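Local coordinates for TTHB210-like domain-containing protein (Thermus thermophilus, PDB 3VG8) that is of unknown function but assembles into a homodecamer and is controlled by the sigma-E/anti-sigma-E regulatory system, at residues L42-F47 / E98-S103; M48-K53 / E92-I97. The protein carries 1 engineered substitution. One frame throughout, in Å; residues are numbered along the deposited sequence.

Contact 1: residues L42-F47 / E98-S103; sequences LVKVVF and ELVLVS
In the middle of the antiparallel sheet, strand 42-50 pairs with strand 94-100, and Val-45 and Leu-99 form a hydrogen-bonded pair: Leu-99 N reaches Val-45 O at 2.8 Å and Val-45 N returns to Leu-99 O at 2.9 Å. Leu-101 N extends the pairing by one more bond, to Val-43 O. On the other edge of the strand, Val-43 and Lys-44 both face Ala-35, a classic beta bulge. Lys-44 and Glu-98 form a polar pair on the face they share with Val-46 and Val-100. With CG wedged between the backbone N and the carbonyl carbon (chi1 61°) and the rest of the chain extended, the lysine sets NZ 3.1 Å from Glu-98 OE1 in a salt bridge, approaching from above the carboxylate plane; its bond to OE2 is weak. Glu-107 of helix 104-110 makes a second salt bridge to NZ, while Asn-80 ND2 donates to OE1. A leucine in place of Glu-98 would probably leave Lys-44 with one carboxylate instead of two and Asn-80 ND2 without this acceptor. On the opposite face, Leu-99 CD1 meets the edge of the Phe-47 ring 4.1 Å from CE1, and Leu-99 packs on Leu-99 of a second subunit. The contact thus joins a buried ionic network on one face to an apolar subunit interface on the other.

Contact 2: residues M48-K53 / E92-I97; sequences MVPLKK and EPHYHI
Met-48, a selenomethionine, lies against His-96 where the antiparallel pairing of strands 42-50 and 94-100 runs on toward helix 51-55. The selenium sits over the centre of the imidazole, 3.2 Å above its plane, in a Met-aromatic contact; bends at chi2 and chi3 (-67° and -60°) fold the chain back so that the methyl CE also reaches the ring, 3.3 Å from His-96 CE1. Next along the same face, Pro-50 CA lies over one face of the His-94 ring, offset toward its rim, in a CH-pi contact, and Pro-50 CG touches NE2. That ring is held by its other nitrogen: His-94 ND1 donates to Glu-92 O at 2.7 Å, the acceptor lying in the ring plane, which fixes the imidazole's rotation against the proline.

Between these rings the backbone is close-knit. Val-49 and Tyr-95 exchange two hydrogen bonds, Val-49 N to Tyr-95 O and Tyr-95 N to Val-49 O, and on the reverse face Val-49 CG2 packs on Tyr-95 CB. This face meets a second subunit, where Tyr-95 OH bonds to His-58 O of that chain.

The helical end is looser. Leu-51 N still bonds to Pro-93 O, but beyond it the exposed Lys-52 holds NZ 4.4 Å from Glu-92 OE1, too far for a salt bridge, and the two side chains cross at about a right angle. A water bridges this side instead: it accepts from Lys-52 N at 2.9 Å and donates to both Pro-93 O and Glu-92 OE1.

From the N terminus, the chain enters strand 42-50 and supplies the first halves of both contacts in succession, 42-47 and then 48-53, where the strand gives way to helix 51-55. After helix 65-71 and strand 78-84 it returns along strand 94-100, meeting 48-53 first. Contact 2 therefore closes the inner loop and is nested inside the longer one closed by contact 1, as antiparallel strands require. Their centres lie about 17 Å apart, yet the pairing is continuous: Phe-47 N probably bonds to Ile-97 O at 2.7 Å, across the boundary. Contact 1 leads on to helix 104-110, contact 2 to helix 51-55, and both touch the second subunit.

Contact 1: residues L42-F47 / E98-S103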
# COMPACT_ATOMS: atom_id res chain seq x y z
N LEU F 42 -6.41 11.12 31.40
CA LEU F 42 -6.03 9.82 31.97
C LEU F 42 -5.94 8.80 30.83
O LEU F 42 -6.91 8.54 30.12
CB LEU F 42 -7.06 9.36 32.98
CG LEU F 42 -6.84 7.97 33.57
CD1 LEU F 42 -5.52 7.92 34.34
CD2 LEU F 42 -8.02 7.62 34.51
N VAL F 43 -4.75 8.22 30.67
CA VAL F 43 -4.48 7.24 29.62
C VAL F 43 -4.66 5.79 30.07
O VAL F 43 -5.19 4.95 29.33
CB VAL F 43 -3.02 7.43 29.10
CG1 VAL F 43 -2.69 6.41 28.01
CG2 VAL F 43 -2.87 8.83 28.52
N LYS F 44 -4.23 5.49 31.30
CA LYS F 44 -4.33 4.12 31.80
C LYS F 44 -4.21 3.99 33.30
O LYS F 44 -3.71 4.88 33.97
CB LYS F 44 -3.29 3.22 31.12
CG LYS F 44 -1.81 3.61 31.34
CD LYS F 44 -0.90 2.61 30.59
CE LYS F 44 0.55 3.06 30.49
NZ LYS F 44 1.36 2.14 29.60
N VAL F 45 -4.69 2.85 33.79
CA VAL F 45 -4.72 2.47 35.19
C VAL F 45 -3.79 1.25 35.33
O VAL F 45 -4.04 0.20 34.72
CB VAL F 45 -6.16 2.10 35.56
CG1 VAL F 45 -6.24 1.66 37.00
CG2 VAL F 45 -7.05 3.30 35.31
N VAL F 46 -2.74 1.38 36.12
CA VAL F 46 -1.75 0.32 36.24
C VAL F 46 -1.61 -0.36 37.62
O VAL F 46 -1.28 0.29 38.60
CB VAL F 46 -0.35 0.86 35.84
CG1 VAL F 46 0.69 -0.24 35.86
CG2 VAL F 46 -0.42 1.50 34.46
N PHE F 47 -1.88 -1.67 37.68
CA PHE F 47 -1.72 -2.44 38.92
C PHE F 47 -0.34 -3.09 38.89
O PHE F 47 0.08 -3.62 37.87
CB PHE F 47 -2.78 -3.54 39.04
CG PHE F 47 -4.17 -3.01 39.17
CD1 PHE F 47 -4.93 -2.73 38.04
CD2 PHE F 47 -4.70 -2.73 40.42
CE1 PHE F 47 -6.19 -2.17 38.16
CE2 PHE F 47 -5.96 -2.17 40.55
CZ PHE F 47 -6.70 -1.89 39.42
N GLU F 98 -2.30 -3.37 33.13
CA GLU F 98 -2.80 -2.09 32.69
C GLU F 98 -4.18 -2.10 32.03
O GLU F 98 -4.45 -2.90 31.13
CB GLU F 98 -1.77 -1.47 31.73
CG GLU F 98 -0.31 -1.82 32.01
CD GLU F 98 0.68 -0.96 31.22
OE1 GLU F 98 0.50 -0.80 29.99
OE2 GLU F 98 1.63 -0.43 31.84
N LEU F 99 -5.03 -1.20 32.50
CA LEU F 99 -6.37 -0.99 31.95
C LEU F 99 -6.19 0.30 31.13
O LEU F 99 -6.09 1.38 31.70
CB LEU F 99 -7.37 -0.78 33.09
CG LEU F 99 -7.98 -2.06 33.67
CD1 LEU F 99 -6.88 -2.97 34.16
CD2 LEU F 99 -8.96 -1.71 34.80
N VAL F 100 -6.14 0.16 29.81
CA VAL F 100 -5.90 1.29 28.92
C VAL F 100 -7.18 1.88 28.36
O VAL F 100 -8.00 1.18 27.81
CB VAL F 100 -4.93 0.86 27.77
CG1 VAL F 100 -4.42 2.09 27.03
CG2 VAL F 100 -3.75 0.06 28.36
N LEU F 101 -7.34 3.19 28.51
CA LEU F 101 -8.57 3.85 28.11
C LEU F 101 -8.61 4.44 26.70
O LEU F 101 -9.55 5.16 26.37
CB LEU F 101 -8.89 4.93 29.15
CG LEU F 101 -8.49 4.48 30.58
CD1 LEU F 101 -8.86 5.56 31.57
CD2 LEU F 101 -9.21 3.17 30.94
N VAL F 102 -7.59 4.13 25.89
CA VAL F 102 -7.51 4.56 24.49
C VAL F 102 -6.88 3.40 23.69
O VAL F 102 -6.31 2.48 24.27
CB VAL F 102 -6.62 5.82 24.32
CG1 VAL F 102 -7.28 7.02 24.96
CG2 VAL F 102 -5.26 5.56 24.96
N SER F 103 -6.95 3.47 22.37
CA SER F 103 -6.39 2.42 21.51
C SER F 103 -4.90 2.25 21.80
O SER F 103 -4.24 3.19 22.25
CB SER F 103 -6.56 2.79 20.03
OG SER F 103 -5.64 3.83 19.68

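Contact 2: residues M48-K53 / E92-I97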
# COMPACT_ATOMS: atom_id res chain seq x y z
N MSE F 48 0.37 -3.05 40.01
CA MSE F 48 1.70 -3.64 40.12
C MSE F 48 1.62 -4.91 40.94
O MSE F 48 1.16 -4.87 42.08
CB MSE F 48 2.65 -2.71 40.86
CG MSE F 48 2.88 -1.38 40.21
SE MSE F 48 3.82 -1.67 38.59
CE MSE F 48 5.43 -2.52 39.32
N VAL F 49 2.07 -6.04 40.39
CA VAL F 49 2.07 -7.29 41.15
C VAL F 49 3.37 -8.07 41.00
O VAL F 49 3.88 -8.26 39.89
CB VAL F 49 0.88 -8.24 40.76
CG1 VAL F 49 -0.44 -7.54 41.04
CG2 VAL F 49 0.98 -8.67 39.32
N PRO F 50 3.92 -8.55 42.13
CA PRO F 50 5.17 -9.32 42.07
C PRO F 50 4.84 -10.71 41.54
O PRO F 50 3.82 -11.30 41.93
CB PRO F 50 5.64 -9.38 43.53
CG PRO F 50 4.79 -8.34 44.26
CD PRO F 50 3.47 -8.39 43.53
N LEU F 51 5.66 -11.20 40.63
CA LEU F 51 5.47 -12.51 40.04
C LEU F 51 5.45 -13.58 41.13
O LEU F 51 4.65 -14.53 41.10
CB LEU F 51 6.61 -12.80 39.05
CG LEU F 51 6.61 -14.17 38.35
CD1 LEU F 51 5.31 -14.37 37.59
CD2 LEU F 51 7.79 -14.26 37.41
N LYS F 52 6.33 -13.44 42.12
CA LYS F 52 6.39 -14.42 43.20
C LYS F 52 5.05 -14.60 43.90
O LYS F 52 4.71 -15.73 44.26
CB LYS F 52 7.46 -14.04 44.23
CG LYS F 52 7.64 -15.15 45.28
CD LYS F 52 8.77 -14.86 46.25
CE LYS F 52 8.38 -13.76 47.22
NZ LYS F 52 9.51 -13.39 48.11
N LYS F 53 4.31 -13.51 44.10
CA LYS F 53 3.01 -13.60 44.76
C LYS F 53 2.05 -14.42 43.90
O LYS F 53 1.20 -15.15 44.43
CB LYS F 53 2.39 -12.21 44.99
CG LYS F 53 3.22 -11.23 45.83
CD LYS F 53 3.57 -11.78 47.21
CE LYS F 53 2.35 -11.94 48.11
NZ LYS F 53 1.80 -10.64 48.55
N GLU F 92 12.67 -7.59 42.42
CA GLU F 92 12.21 -8.89 41.93
C GLU F 92 11.21 -8.70 40.79
O GLU F 92 10.59 -7.65 40.66
CB GLU F 92 11.53 -9.66 43.06
CG GLU F 92 10.33 -8.93 43.61
CD GLU F 92 9.64 -9.70 44.71
OE1 GLU F 92 9.22 -10.86 44.49
OE2 GLU F 92 9.50 -9.14 45.82
N PRO F 93 11.02 -9.75 39.97
CA PRO F 93 10.09 -9.69 38.84
C PRO F 93 8.69 -9.28 39.25
O PRO F 93 8.15 -9.73 40.25
CB PRO F 93 10.13 -11.12 38.28
CG PRO F 93 11.50 -11.62 38.67
CD PRO F 93 11.63 -11.09 40.08
N HIS F 94 8.11 -8.39 38.44
CA HIS F 94 6.76 -7.88 38.63
C HIS F 94 6.00 -7.93 37.30
O HIS F 94 6.57 -8.23 36.25
CB HIS F 94 6.79 -6.41 39.07
CG HIS F 94 6.99 -6.22 40.53
ND1 HIS F 94 8.17 -6.52 41.17
CD2 HIS F 94 6.14 -5.77 41.49
CE1 HIS F 94 8.04 -6.27 42.46
NE2 HIS F 94 6.82 -5.81 42.68
N TYR F 95 4.70 -7.66 37.37
CA TYR F 95 3.88 -7.55 36.19
C TYR F 95 3.05 -6.28 36.37
O TYR F 95 2.62 -5.94 37.49
CB TYR F 95 2.98 -8.78 35.99
CG TYR F 95 3.44 -9.65 34.84
CD1 TYR F 95 3.05 -9.39 33.51
CD2 TYR F 95 4.35 -10.69 35.06
CE1 TYR F 95 3.56 -10.15 32.44
CE2 TYR F 95 4.86 -11.44 34.02
CZ TYR F 95 4.47 -11.17 32.71
OH TYR F 95 5.02 -11.93 31.70
N HIS F 96 2.93 -5.54 35.28
CA HIS F 96 2.14 -4.32 35.29
C HIS F 96 0.86 -4.73 34.61
O HIS F 96 0.88 -5.11 33.46
CB HIS F 96 2.81 -3.22 34.45
CG HIS F 96 4.00 -2.59 35.10
ND1 HIS F 96 5.05 -3.32 35.61
CD2 HIS F 96 4.33 -1.28 35.27
CE1 HIS F 96 5.98 -2.49 36.07
NE2 HIS F 96 5.56 -1.25 35.88
N ILE F 97 -0.26 -4.66 35.32
CA ILE F 97 -1.51 -5.01 34.70
C ILE F 97 -2.15 -3.65 34.41
O ILE F 97 -2.48 -2.88 35.32
CB ILE F 97 -2.40 -5.84 35.64
CG1 ILE F 97 -1.59 -7.02 36.20
CG2 ILE F 97 -3.59 -6.37 34.88
CD1 ILE F 97 -1.12 -7.99 35.14
O HOH W 1 8.67 -11.78 42.19